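Local coordinates for protein pantothenate synthetase (PDB 3N8H) that probably catalyses the ATP-dependent condensation of pantoate with beta-alanine to pantothenate through a pantoyl-adenylate intermediate, acting as a homodimer, at residues V55-N60 with D90-P95; P61-N66 with P125-G130; P111-A116 with V157-Q162; I118-S123 with L231-K236. One frame throughout, in Å; residues are numbered along the deposited sequence. Where two conformers were deposited one is given.

Interaction 1: residues V55-N60 with D90-P95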
loop_
_atom_site.group_PDB
_atom_site.type_symbol
_atom_site.label_atom_id
_atom_site.label_comp_id
_atom_site.label_asym_id
_atom_site.label_seq_id
_atom_site.Cartn_x
_atom_site.Cartn_y
_atom_site.Cartn_z
ATOM N N VAL A 55 -0.041 19.064 -11.518
ATOM C CA VAL A 55 0.318 18.049 -12.506
ATOM C C VAL A 55 1.643 17.439 -12.065
ATOM O O VAL A 55 2.576 18.173 -11.734
ATOM C CB VAL A 55 0.454 18.674 -13.915
ATOM C CG1 VAL A 55 1.105 17.695 -14.903
ATOM C CG2 VAL A 55 -0.919 19.154 -14.430
ATOM N N SER A 56 1.720 16.113 -12.004
ATOM C CA SER A 56 3.007 15.482 -11.726
ATOM C C SER A 56 3.612 14.980 -13.044
ATOM O O SER A 56 2.895 14.671 -13.997
ATOM C CB SER A 56 2.918 14.356 -10.670
ATOM O OG SER A 56 2.057 13.266 -11.047
ATOM N N ILE A 57 4.932 14.963 -13.093
ATOM C CA ILE A 57 5.676 14.319 -14.156
ATOM C C ILE A 57 6.744 13.495 -13.470
ATOM O O ILE A 57 7.630 14.023 -12.772
ATOM C CB ILE A 57 6.331 15.328 -15.104
ATOM C CG1 ILE A 57 5.261 16.057 -15.926
ATOM C CG2 ILE A 57 7.363 14.641 -16.025
ATOM C CD1 ILE A 57 5.842 17.161 -16.814
ATOM N N PHE A 58 6.619 12.185 -13.641
ATOM C CA PHE A 58 7.515 11.242 -13.004
ATOM C C PHE A 58 7.449 9.951 -13.797
ATOM O O PHE A 58 6.410 9.272 -13.810
ATOM C CB PHE A 58 7.148 10.998 -11.525
ATOM C CG PHE A 58 8.070 9.998 -10.820
ATOM C CD1 PHE A 58 7.572 8.779 -10.337
ATOM C CD2 PHE A 58 9.432 10.275 -10.663
ATOM C CE1 PHE A 58 8.416 7.851 -9.700
ATOM C CE2 PHE A 58 10.283 9.360 -10.034
ATOM C CZ PHE A 58 9.774 8.145 -9.542
ATOM N N VAL A 59 8.551 9.648 -14.488
ATOM C CA VAL A 59 8.685 8.392 -15.186
ATOM C C VAL A 59 9.048 7.312 -14.171
ATOM O O VAL A 59 10.215 7.131 -13.792
ATOM C CB VAL A 59 9.757 8.437 -16.299
ATOM C CG1 VAL A 59 9.671 7.164 -17.113
ATOM C CG2 VAL A 59 9.567 9.666 -17.236
ATOM N N ASN A 60 8.031 6.593 -13.734
ATOM C CA ASN A 60 8.176 5.607 -12.675
ATOM C C ASN A 60 8.843 4.308 -13.129
ATOM O O ASN A 60 8.225 3.517 -13.843
ATOM C CB ASN A 60 6.799 5.316 -12.060
ATOM C CG ASN A 60 6.859 4.256 -11.003
ATOM O OD1 ASN A 60 7.784 4.233 -10.200
ATOM N ND2 ASN A 60 5.876 3.359 -10.998
ATOM N N ASP A 90 -1.097 25.400 -11.854
ATOM C CA ASP A 90 -0.608 26.040 -10.641
ATOM C C ASP A 90 0.686 25.417 -10.137
ATOM O O ASP A 90 1.628 26.141 -9.818
ATOM C CB ASP A 90 -1.690 26.054 -9.554
ATOM C CG ASP A 90 -2.980 26.698 -10.037
ATOM O OD1 ASP A 90 -3.970 25.966 -10.249
ATOM O OD2 ASP A 90 -2.992 27.936 -10.243
ATOM N N VAL A 91 0.753 24.086 -10.086
ATOM C CA VAL A 91 1.954 23.424 -9.560
ATOM C C VAL A 91 2.423 22.281 -10.436
ATOM O O VAL A 91 1.637 21.396 -10.764
ATOM C CB VAL A 91 1.740 22.831 -8.138
ATOM C CG1 VAL A 91 3.046 22.256 -7.607
ATOM C CG2 VAL A 91 1.193 23.877 -7.188
ATOM N N LEU A 92 3.699 22.302 -10.808
ATOM C CA LEU A 92 4.343 21.139 -11.425
ATOM C C LEU A 92 5.107 20.399 -10.333
ATOM O O LEU A 92 6.011 20.960 -9.699
ATOM C CB LEU A 92 5.354 21.564 -12.483
ATOM C CG LEU A 92 5.808 20.544 -13.536
ATOM C CD1 LEU A 92 7.312 20.588 -13.827
ATOM C CD2 LEU A 92 5.321 19.128 -13.261
ATOM N N PHE A 93 4.759 19.136 -10.124
ATOM C CA PHE A 93 5.502 18.299 -9.199
ATOM C C PHE A 93 6.311 17.299 -9.998
ATOM O O PHE A 93 5.761 16.366 -10.594
ATOM C CB PHE A 93 4.559 17.555 -8.265
ATOM C CG PHE A 93 5.258 16.648 -7.308
ATOM C CD1 PHE A 93 6.383 17.074 -6.630
ATOM C CD2 PHE A 93 4.786 15.362 -7.080
ATOM C CE1 PHE A 93 7.026 16.231 -5.730
ATOM C CE2 PHE A 93 5.419 14.527 -6.185
ATOM C CZ PHE A 93 6.540 14.954 -5.514
ATOM N N ASN A 94 7.622 17.488 -9.980
ATOM C CA ASN A 94 8.535 16.754 -10.830
ATOM C C ASN A 94 9.647 16.167 -9.961
ATOM O O ASN A 94 10.762 16.716 -9.917
ATOM C CB ASN A 94 9.112 17.734 -11.853
ATOM C CG ASN A 94 10.126 17.105 -12.759
ATOM O OD1 ASN A 94 11.135 17.730 -13.104
ATOM N ND2 ASN A 94 9.875 15.858 -13.153
ATOM N N PRO A 95 9.340 15.073 -9.235
ATOM C CA PRO A 95 10.284 14.541 -8.254
ATOM C C PRO A 95 11.271 13.587 -8.895
ATOM O O PRO A 95 11.080 13.161 -10.029
ATOM C CB PRO A 95 9.386 13.783 -7.263
ATOM C CG PRO A 95 8.227 13.338 -8.095
ATOM C CD PRO A 95 8.080 14.304 -9.262
#
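Val55 opens a parallel ladder with Val91 and Phe93: Val55 N donates to Val91 O at 3.0 Å, and Val55 O receives Phe93 N at 2.9 Å. The same carbonyl oxygen, Val55 O, is touched by a methyl group, Leu92 CD2, 3.3 Å away. Ser56 pairs with Phe93 in the register and sends its CA hydrogen to Phe93 O, while its CB lies obliquely against the Phe93 ring. Next, Ile57 N donates to Phe93 O at 3.0 Å, so Val55 and Ile57, two residues apart, both bond to strand 91-93. Ile57 CG1 and CD1 both meet Leu92 CD2; Leu92 and Val55 in turn pack on Leu84 of helix 77-86. Beyond the bridge of Ser56 with Phe93, a side chain continues the pairing. Asn94 holds CG anti to its own N (chi1 177°), and this carries Asn94 ND2 back to Ile57 O at 2.9 Å; Ile57 O lies in the Asn94 amide plane, but ND2 stands 37° above the carbonyl plane. Phe58 closes the run, Phe58 CB 4.1 Å from Pro95 CD and the two side chains nearly perpendicular. Pro95 brings no backbone N-H to the edge, and the Asn94 amide supplies the last donor instead. The chemistry thus extends the pairing beyond the short strand 91-93, at the C-terminal ends of the strands, where Ile57 lies close to Gly33, a residue predicted to bind ATP.

Interaction 2: residues P61-N66 with P125-G130. With PRO (proline), chain C.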
loop_
_atom_site.group_PDB
_atom_site.type_symbol
_atom_site.label_atom_id
_atom_site.label_comp_id
_atom_site.label_asym_id
_atom_site.label_seq_id
_atom_site.Cartn_x
_atom_site.Cartn_y
_atom_site.Cartn_z
ATOM N N PRO A 61 10.092 4.063 -12.681
ATOM C CA PRO A 61 10.833 2.885 -13.146
ATOM C C PRO A 61 10.180 1.567 -12.741
ATOM O O PRO A 61 10.351 0.569 -13.433
ATOM C CB PRO A 61 12.184 2.978 -12.422
ATOM C CG PRO A 61 12.214 4.301 -11.750
ATOM C CD PRO A 61 10.843 4.851 -11.684
ATOM N N THR A 62 9.437 1.546 -11.630
ATOM C CA THR A 62 8.981 0.255 -11.084
ATOM C C THR A 62 7.859 -0.333 -11.919
ATOM O O THR A 62 7.501 -1.500 -11.773
ATOM C CB THR A 62 8.531 0.326 -9.612
ATOM O OG1 THR A 62 7.350 1.144 -9.497
ATOM C CG2 THR A 62 9.657 0.862 -8.725
ATOM N N GLN A 63 7.302 0.482 -12.803
ATOM C CA GLN A 63 6.213 0.000 -13.633
ATOM C C GLN A 63 6.627 -0.354 -15.060
ATOM O O GLN A 63 5.798 -0.803 -15.863
ATOM C CB GLN A 63 5.053 0.991 -13.619
ATOM C CG GLN A 63 5.250 2.277 -14.403
ATOM C CD GLN A 63 4.058 3.193 -14.227
ATOM O OE1 GLN A 63 3.332 3.506 -15.184
ATOM N NE2 GLN A 63 3.829 3.610 -12.992
ATOM N N PHE A 64 7.892 -0.137 -15.391
ATOM C CA PHE A 64 8.378 -0.584 -16.704
ATOM C C PHE A 64 8.832 -2.006 -16.554
ATOM O O PHE A 64 9.824 -2.274 -15.881
ATOM C CB PHE A 64 9.535 0.274 -17.191
ATOM C CG PHE A 64 9.107 1.630 -17.658
ATOM C CD1 PHE A 64 9.038 1.922 -19.027
ATOM C CD2 PHE A 64 8.736 2.604 -16.735
ATOM C CE1 PHE A 64 8.623 3.172 -19.461
ATOM C CE2 PHE A 64 8.309 3.848 -17.158
ATOM C CZ PHE A 64 8.251 4.138 -18.524
ATOM N N ASN A 65 8.093 -2.932 -17.139
ATOM C CA ASN A 65 8.557 -4.325 -17.172
ATOM C C ASN A 65 9.657 -4.548 -18.245
ATOM O O ASN A 65 10.378 -5.544 -18.229
ATOM C CB ASN A 65 7.383 -5.271 -17.410
ATOM C CG ASN A 65 6.573 -4.880 -18.633
ATOM O OD1 ASN A 65 5.978 -3.794 -18.674
ATOM N ND2 ASN A 65 6.571 -5.749 -19.655
ATOM N N ASN A 66 9.797 -3.610 -19.165
ATOM C CA ASN A 66 10.752 -3.768 -20.268
ATOM C C ASN A 66 11.849 -2.695 -20.220
ATOM O O ASN A 66 11.555 -1.500 -20.322
ATOM C CB ASN A 66 9.987 -3.691 -21.585
ATOM C CG ASN A 66 10.860 -3.940 -22.789
ATOM O OD1 ASN A 66 11.726 -3.138 -23.125
ATOM N ND2 ASN A 66 10.609 -5.044 -23.469
ATOM N N PRO A 125 3.906 -8.200 -17.049
ATOM C CA PRO A 125 4.005 -8.707 -15.693
ATOM C C PRO A 125 4.671 -7.679 -14.780
ATOM O O PRO A 125 5.740 -7.149 -15.115
ATOM C CB PRO A 125 4.888 -9.949 -15.850
ATOM C CG PRO A 125 4.634 -10.407 -17.266
ATOM C CD PRO A 125 4.395 -9.154 -18.059
ATOM N N GLY A 126 4.040 -7.386 -13.640
ATOM C CA GLY A 126 4.656 -6.522 -12.642
ATOM C C GLY A 126 4.444 -5.039 -12.922
ATOM O O GLY A 126 4.781 -4.179 -12.093
ATOM N N HIS A 127 3.862 -4.726 -14.074
ATOM C CA HIS A 127 3.511 -3.331 -14.376
ATOM C C HIS A 127 2.482 -2.753 -13.371
ATOM O O HIS A 127 2.661 -1.651 -12.876
ATOM C CB HIS A 127 2.961 -3.202 -15.798
ATOM C CG HIS A 127 2.302 -1.886 -16.073
ATOM N ND1 HIS A 127 3.009 -0.705 -16.186
ATOM C CD2 HIS A 127 0.994 -1.557 -16.250
ATOM C CE1 HIS A 127 2.171 0.292 -16.420
ATOM N NE2 HIS A 127 0.941 -0.194 -16.454
ATOM N N PHE A 128 1.416 -3.496 -13.077
ATOM C CA PHE A 128 0.311 -2.938 -12.275
ATOM C C PHE A 128 0.743 -2.733 -10.828
ATOM O O PHE A 128 0.256 -1.816 -10.145
ATOM C CB PHE A 128 -0.964 -3.823 -12.358
ATOM C CG PHE A 128 -1.794 -3.607 -13.620
ATOM C CD1 PHE A 128 -1.828 -2.366 -14.247
ATOM C CD2 PHE A 128 -2.562 -4.640 -14.152
ATOM C CE1 PHE A 128 -2.595 -2.147 -15.393
ATOM C CE2 PHE A 128 -3.334 -4.430 -15.292
ATOM C CZ PHE A 128 -3.343 -3.179 -15.914
ATOM N N SER A 129 1.668 -3.575 -10.362
ATOM C CA SER A 129 2.204 -3.428 -9.013
ATOM C C SER A 129 2.981 -2.111 -8.934
ATOM O O SER A 129 2.806 -1.337 -7.997
ATOM C CB SER A 129 3.076 -4.625 -8.625
ATOM O OG SER A 129 3.738 -4.416 -7.388
ATOM N N GLY A 130 3.820 -1.847 -9.932
ATOM C CA GLY A 130 4.577 -0.604 -9.971
ATOM C C GLY A 130 3.708 0.641 -9.985
ATOM O O GLY A 130 3.985 1.617 -9.277
HETATM N N PRO C . 1.217 4.792 -19.246
HETATM C CA PRO C . 1.828 4.044 -18.151
HETATM C C PRO C . 2.986 3.191 -18.672
HETATM O O PRO C . 3.164 3.093 -19.893
HETATM C CB PRO C . 0.682 3.155 -17.666
HETATM C CG PRO C . -0.544 3.955 -17.958
HETATM C CD PRO C . -0.254 4.711 -19.229
HETATM O O HOH W 1 7.063 -4.006 -10.027
#
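Gln63 and Gly130 bring their backbones to a CA-CA distance of only 4.1 Å, where Gly130, with no side chain, turns its CA to the 3-10 turn 61-63. From there Gly130 CA directs a C-H toward Thr62 O, 3.5 Å away. The hydroxyl of Thr62, in the conformer given, has its stronger partners in Tyr101 and Asn60. Beside this close packing, one direct hydrogen bond joins the segments: His127 ND1 donates to Gln63 O at 2.8 Å, with an angle of 169° at the hydrogen. The acceptor lies in the imidazole plane, only 1° out of it. With CG anti to the backbone N (chi1 167°), the ring reaches alongside the Gln63 side chain, their flat groups almost perpendicular. Another part of the ring edge meets the bound proline, whose CB is 3.5 Å from His127 CE1. A water donates to both Thr62 O and Gly126 O, bridging the two backbones where the helix begins. Farther out, Asn65 CB rests 3.4 Å from Pro125 O, and Asn65 OD1 accepts from Arg124. Because ND1 is the donor to a backbone carbonyl, the bond from ND1 to Gln63 O helps hold the rotation of the imidazole, with CE1 and NE2 toward the bound proline; Gln63, which also lines that pocket, is predicted to bind pantoate and beta-alanine.

Interaction 3: residues P111-A116 with V157-Q162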
loop_
_atom_site.group_PDB
_atom_site.type_symbol
_atom_site.label_atom_id
_atom_site.label_comp_id
_atom_site.label_asym_id
_atom_site.label_seq_id
_atom_site.Cartn_x
_atom_site.Cartn_y
_atom_site.Cartn_z
ATOM N N PRO A 111 -1.514 -6.458 -6.662
ATOM C CA PRO A 111 -2.925 -6.675 -6.910
ATOM C C PRO A 111 -3.239 -8.173 -7.062
ATOM O O PRO A 111 -2.668 -8.867 -7.895
ATOM C CB PRO A 111 -3.169 -5.955 -8.247
ATOM C CG PRO A 111 -1.774 -5.700 -8.857
ATOM C CD PRO A 111 -0.753 -6.278 -7.907
ATOM N N LYS A 112 -4.148 -8.675 -6.248
ATOM C CA LYS A 112 -4.591 -10.072 -6.410
ATOM C C LYS A 112 -6.067 -10.086 -6.761
ATOM O O LYS A 112 -6.929 -10.167 -5.877
ATOM C CB LYS A 112 -4.309 -10.887 -5.145
ATOM C CG LYS A 112 -2.826 -11.189 -4.948
ATOM C CD LYS A 112 -2.227 -11.737 -6.241
ATOM C CE LYS A 112 -0.726 -11.881 -6.137
ATOM N NZ LYS A 112 -0.366 -12.782 -5.016
ATOM N N LEU A 113 -6.349 -9.929 -8.051
ATOM C CA LEU A 113 -7.716 -9.949 -8.552
ATOM C C LEU A 113 -7.754 -10.093 -10.064
ATOM O O LEU A 113 -6.762 -9.860 -10.744
ATOM C CB LEU A 113 -8.515 -8.717 -8.114
ATOM C CG LEU A 113 -7.958 -7.287 -7.944
ATOM C CD1 LEU A 113 -6.607 -7.002 -8.596
ATOM C CD2 LEU A 113 -8.994 -6.251 -8.357
ATOM N N GLU A 114 -8.919 -10.465 -10.583
ATOM C CA GLU A 114 -9.051 -10.833 -11.993
ATOM C C GLU A 114 -8.639 -9.755 -12.991
ATOM O O GLU A 114 -7.840 -9.997 -13.906
ATOM C CB GLU A 114 -10.473 -11.305 -12.284
ATOM C CG GLU A 114 -10.586 -12.812 -12.304
ATOM C CD GLU A 114 -9.772 -13.432 -13.430
ATOM O OE1 GLU A 114 -8.677 -13.975 -13.149
ATOM O OE2 GLU A 114 -10.227 -13.371 -14.596
ATOM N N ILE A 115 -9.182 -8.565 -12.811
ATOM C CA ILE A 115 -8.890 -7.480 -13.741
ATOM C C ILE A 115 -7.388 -7.229 -13.884
ATOM O O ILE A 115 -6.939 -6.704 -14.889
ATOM C CB ILE A 115 -9.602 -6.179 -13.340
ATOM C CG1 ILE A 115 -9.576 -5.184 -14.504
ATOM C CG2 ILE A 115 -8.963 -5.575 -12.088
ATOM C CD1 ILE A 115 -10.103 -5.753 -15.808
ATOM N N ALA A 116 -6.608 -7.615 -12.886
ATOM C CA ALA A 116 -5.167 -7.380 -12.937
ATOM C C ALA A 116 -4.426 -8.497 -13.644
ATOM O O ALA A 116 -3.252 -8.348 -13.973
ATOM C CB ALA A 116 -4.610 -7.205 -11.545
ATOM N N VAL A 157 -7.594 2.607 -14.584
ATOM C CA VAL A 157 -8.693 3.319 -13.913
ATOM C C VAL A 157 -9.376 2.456 -12.845
ATOM O O VAL A 157 -9.533 2.889 -11.693
ATOM C CB VAL A 157 -9.763 3.797 -14.918
ATOM C CG1 VAL A 157 -11.008 4.260 -14.175
ATOM C CG2 VAL A 157 -9.230 4.918 -15.787
HETATM N N MSE A 158 -9.780 1.238 -13.229
HETATM C CA MSE A 158 -10.477 0.312 -12.329
HETATM C C MSE A 158 -9.623 -0.001 -11.111
HETATM O O MSE A 158 -10.100 0.002 -9.980
HETATM C CB MSE A 158 -10.822 -0.989 -13.061
HETATM C CG MSE A 158 -11.726 -0.813 -14.269
HETATM SE SE MSE A 158 -12.214 -2.529 -15.091
HETATM C CE MSE A 158 -13.001 -3.440 -13.547
ATOM N N LEU A 159 -8.349 -0.261 -11.352
ATOM C CA LEU A 159 -7.418 -0.551 -10.284
ATOM C C LEU A 159 -7.239 0.657 -9.356
ATOM O O LEU A 159 -7.178 0.511 -8.132
ATOM C CB LEU A 159 -6.063 -0.985 -10.873
ATOM C CG LEU A 159 -6.030 -2.347 -11.533
ATOM C CD1 LEU A 159 -4.647 -2.633 -12.107
ATOM C CD2 LEU A 159 -6.444 -3.407 -10.494
ATOM N N ILE A 160 -7.172 1.858 -9.925
ATOM C CA ILE A 160 -6.985 3.015 -9.068
ATOM C C ILE A 160 -8.266 3.275 -8.242
ATOM O O ILE A 160 -8.195 3.739 -7.104
ATOM C CB ILE A 160 -6.513 4.266 -9.877
ATOM C CG1 ILE A 160 -5.064 4.073 -10.359
ATOM C CG2 ILE A 160 -6.641 5.559 -9.046
ATOM C CD1 ILE A 160 -4.609 5.209 -11.298
ATOM N N LYS A 161 -9.430 2.946 -8.797
ATOM C CA LYS A 161 -10.682 3.144 -8.048
ATOM C C LYS A 161 -10.678 2.179 -6.876
ATOM O O LYS A 161 -11.124 2.521 -5.777
ATOM C CB LYS A 161 -11.930 2.943 -8.928
ATOM C CG LYS A 161 -12.155 4.016 -10.005
ATOM C CD LYS A 161 -13.374 3.682 -10.889
ATOM C CE LYS A 161 -13.870 4.895 -11.695
ATOM N NZ LYS A 161 -14.979 4.499 -12.658
ATOM N N GLN A 162 -10.133 0.980 -7.094
ATOM C CA GLN A 162 -10.092 -0.016 -6.017
ATOM C C GLN A 162 -9.082 0.422 -4.935
ATOM O O GLN A 162 -9.362 0.328 -3.743
ATOM C CB GLN A 162 -9.739 -1.402 -6.557
ATOM C CG GLN A 162 -9.791 -2.497 -5.500
ATOM C CD GLN A 162 -11.205 -2.783 -5.037
ATOM O OE1 GLN A 162 -12.110 -2.930 -5.854
ATOM N NE2 GLN A 162 -11.402 -2.862 -3.724
#
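Ile115 holds CG1 anti to its backbone N (chi1 -165°), which leaves CG2 between the N and the carbonyl carbon and divides the side chain between two neighbours on the helix 154-166. One branch turns to Met158, present as selenomethionine, whose chain runs extended to SE and then bends at chi3 (56°). Met158 SE lies 3.8 Å from Ile115 CG1, and the terminal CE of Met158 also comes alongside that methylene. The other branch, Ile115 CG2, meets Leu159 CD2 at 3.7 Å. That same leucine methyl is the hub of the contact: Leu113 CD1 approaches Leu159 CD2 at 4.1 Å and Ala116 CB does so at 4.3 Å, so three residues of one turn converge on a single group. No hydrogen bond joins the two segments; what they share is apolar packing. Gln155, just before segment 157-162, adds a polar tie by donating NE2 to Ile115 O. Leu159 is backed by Phe128 and Met131 of helix 127-142, whereas Met158 sits toward solvent. The second subunit borders the contact too: Pro111 joins an antiparallel ladder with a strand of that chain, and Gln162 NE2 bonds Asp103 of the second subunit. The arrangement is that of a short connecting turn packed on a helix flanking the parallel nucleotide-binding sheet of the HUP clan, here where the chain also meets its dimer partner.

Interaction 4: residues I118-S123 with L231-K236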
loop_
_atom_site.group_PDB
_atom_site.type_symbol
_atom_site.label_atom_id
_atom_site.label_comp_id
_atom_site.label_asym_id
_atom_site.label_seq_id
_atom_site.Cartn_x
_atom_site.Cartn_y
_atom_site.Cartn_z
ATOM N N ILE A 118 -5.465 -10.159 -16.483
ATOM C CA ILE A 118 -5.755 -10.272 -17.911
ATOM C C ILE A 118 -5.225 -9.076 -18.690
ATOM O O ILE A 118 -4.762 -8.091 -18.094
ATOM C CB ILE A 118 -7.270 -10.386 -18.153
ATOM C CG1 ILE A 118 -8.000 -9.198 -17.507
ATOM C CG2 ILE A 118 -7.810 -11.760 -17.618
ATOM C CD1 ILE A 118 -9.462 -9.023 -17.932
ATOM N N LEU A 119 -5.289 -9.178 -20.022
ATOM C CA LEU A 119 -4.951 -8.071 -20.899
ATOM C C LEU A 119 -3.629 -7.443 -20.493
ATOM O O LEU A 119 -2.599 -8.114 -20.464
ATOM C CB LEU A 119 -6.086 -7.038 -20.878
ATOM C CG LEU A 119 -7.432 -7.633 -21.334
ATOM C CD1 LEU A 119 -8.640 -6.727 -21.020
ATOM C CD2 LEU A 119 -7.378 -7.984 -22.820
ATOM N N GLU A 120 -3.652 -6.157 -20.158
ATOM C CA GLU A 120 -2.409 -5.469 -19.853
ATOM C C GLU A 120 -1.628 -6.119 -18.677
ATOM O O GLU A 120 -0.386 -6.260 -18.701
ATOM C CB GLU A 120 -2.726 -4.014 -19.608
ATOM C CG GLU A 120 -1.646 -3.060 -19.993
ATOM C CD GLU A 120 -1.282 -3.039 -21.477
ATOM O OE1 GLU A 120 -1.843 -3.763 -22.347
ATOM O OE2 GLU A 120 -0.385 -2.248 -21.751
ATOM N N GLY A 121 -2.353 -6.574 -17.667
ATOM C CA GLY A 121 -1.707 -7.209 -16.530
ATOM C C GLY A 121 -0.916 -8.460 -16.894
ATOM O O GLY A 121 0.141 -8.745 -16.321
ATOM N N LYS A 122 -1.426 -9.215 -17.856
ATOM C CA LYS A 122 -0.791 -10.472 -18.250
ATOM C C LYS A 122 0.345 -10.171 -19.219
ATOM O O LYS A 122 1.418 -10.786 -19.186
ATOM C CB LYS A 122 -1.822 -11.390 -18.923
ATOM C CG LYS A 122 -1.265 -12.728 -19.349
ATOM C CD LYS A 122 -2.330 -13.572 -20.027
ATOM C CE LYS A 122 -2.625 -14.818 -19.214
ATOM N NZ LYS A 122 -3.481 -15.782 -19.954
ATOM N N SER A 123 0.071 -9.202 -20.084
ATOM C CA SER A 123 0.991 -8.733 -21.104
ATOM C C SER A 123 2.188 -8.018 -20.459
ATOM O O SER A 123 3.311 -8.097 -20.957
ATOM C CB SER A 123 0.235 -7.793 -22.053
ATOM O OG SER A 123 0.889 -7.650 -23.285
ATOM N N LEU A 231 0.385 -7.686 -33.456
ATOM C CA LEU A 231 -0.681 -7.650 -32.478
ATOM C C LEU A 231 -0.249 -8.451 -31.230
ATOM O O LEU A 231 0.231 -9.570 -31.337
ATOM C CB LEU A 231 -1.959 -8.190 -33.128
ATOM C CG LEU A 231 -3.355 -7.943 -32.550
ATOM C CD1 LEU A 231 -3.573 -8.803 -31.328
ATOM C CD2 LEU A 231 -3.606 -6.468 -32.243
ATOM N N GLN A 232 -0.366 -7.836 -30.057
ATOM C CA GLN A 232 -0.165 -8.527 -28.778
ATOM C C GLN A 232 -1.423 -9.279 -28.355
ATOM O O GLN A 232 -1.392 -10.489 -28.071
ATOM C CB GLN A 232 0.231 -7.525 -27.682
ATOM C CG GLN A 232 1.602 -6.907 -27.859
ATOM C CD GLN A 232 2.654 -7.539 -26.948
ATOM O OE1 GLN A 232 2.708 -7.239 -25.748
ATOM N NE2 GLN A 232 3.505 -8.410 -27.519
ATOM N N TYR A 233 -2.531 -8.550 -28.272
ATOM C CA TYR A 233 -3.810 -9.182 -27.968
ATOM C C TYR A 233 -4.933 -8.315 -28.484
ATOM O O TYR A 233 -4.772 -7.106 -28.694
ATOM C CB TYR A 233 -3.973 -9.456 -26.464
ATOM C CG TYR A 233 -3.991 -8.214 -25.598
ATOM C CD1 TYR A 233 -2.840 -7.792 -24.923
ATOM C CD2 TYR A 233 -5.148 -7.456 -25.465
ATOM C CE1 TYR A 233 -2.850 -6.653 -24.135
ATOM C CE2 TYR A 233 -5.165 -6.316 -24.684
ATOM C CZ TYR A 233 -4.015 -5.921 -24.018
ATOM O OH TYR A 233 -4.039 -4.785 -23.235
ATOM N N ILE A 234 -6.057 -8.955 -28.753
ATOM C CA ILE A 234 -7.300 -8.236 -28.994
ATOM C C ILE A 234 -8.411 -9.062 -28.358
ATOM O O ILE A 234 -8.477 -10.288 -28.539
ATOM C CB ILE A 234 -7.569 -7.961 -30.499
ATOM C CG1 ILE A 234 -8.772 -7.022 -30.677
ATOM C CG2 ILE A 234 -7.746 -9.278 -31.291
ATOM C CD1 ILE A 234 -8.850 -6.411 -32.088
ATOM N N GLN A 235 -9.256 -8.402 -27.579
ATOM C CA GLN A 235 -10.287 -9.113 -26.839
ATOM C C GLN A 235 -11.517 -8.258 -26.616
ATOM O O GLN A 235 -11.436 -7.020 -26.524
ATOM C CB GLN A 235 -9.746 -9.544 -25.471
ATOM C CG GLN A 235 -8.672 -10.609 -25.531
ATOM C CD GLN A 235 -8.817 -11.649 -24.436
ATOM O OE1 GLN A 235 -9.626 -11.501 -23.513
ATOM N NE2 GLN A 235 -8.025 -12.705 -24.530
ATOM N N LYS A 236 -12.660 -8.921 -26.523
ATOM C CA LYS A 236 -13.873 -8.273 -26.039
ATOM C C LYS A 236 -14.024 -8.529 -24.555
ATOM O O LYS A 236 -14.068 -9.671 -24.118
ATOM C CB LYS A 236 -15.108 -8.796 -26.764
ATOM C CG LYS A 236 -15.039 -8.660 -28.267
ATOM C CD LYS A 236 -16.248 -9.292 -28.934
ATOM C CE LYS A 236 -16.021 -9.458 -30.417
ATOM N NZ LYS A 236 -17.205 -10.105 -31.083
HETATM O O HOH W 2 4.289 -7.244 -23.455
#
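Leu119 and Tyr233 form the dense half of this contact, whereas Gln232 and Gln235 belong to its exposed margin. Leu119 CA stands over one face of the Tyr233 ring, 4.1 Å from its centroid, in a CH-pi contact. From the same residue, Leu119 CD2 presses on the ring at Tyr233 CE2, only 3.3 Å away, the two side chains crossing at about a right angle. Tyr233 CG sits between its own N and carbonyl carbon (chi1 63°), a rotamer that sends the ring across to the helix start. There Tyr233 OH donates to Glu120 OE1 at 2.6 Å, reaching the anti side of the carboxylate, 20° out of its plane. The other oxygen, OE2, makes a salt bridge with Arg251, which would be expected to stabilise the negative charge. Toward solvent the fit is slacker. Gln235 offers only its CB and CG to Leu119, with Gln235 CB 3.9 Å from Leu119 CD2. At the other end a water donates to both Ser123 O and Gln232 OE1; Ser123 OG lies close to Gln232 OE1, but at an angle too poor for a hydrogen bond, and both atoms bond Arg251. Helix 120-123 thus lies against the edge strand 230-237 of the three-stranded antiparallel sheet, where Gln232 and Tyr233 form a classic bulge opposite Ala244 of strand 240-247, while Gln155 of helix 154-166 accepts from Glu120 N.

In the fold
From the N terminus, interaction 1 closes the first loop, bringing strand 91-93 back beside strand 52-57 after an excursion that is largely helical. Interaction 2 begins right after residues 55-60 and crosses interaction 1, since residues 61-66 fall inside that loop but find their partner at the start of helix 127-142. Interactions 3 and 4 lie wholly beyond interaction 1, yet both cross interaction 2 and each other. Phe128 is the common neighbour, touching Leu159 of interaction 3 and Glu120 and Gly121 of interaction 4. Together they tie the parallel sheet, the proline-binding pocket, the dimer-facing turn and the C-terminal antiparallel sheet.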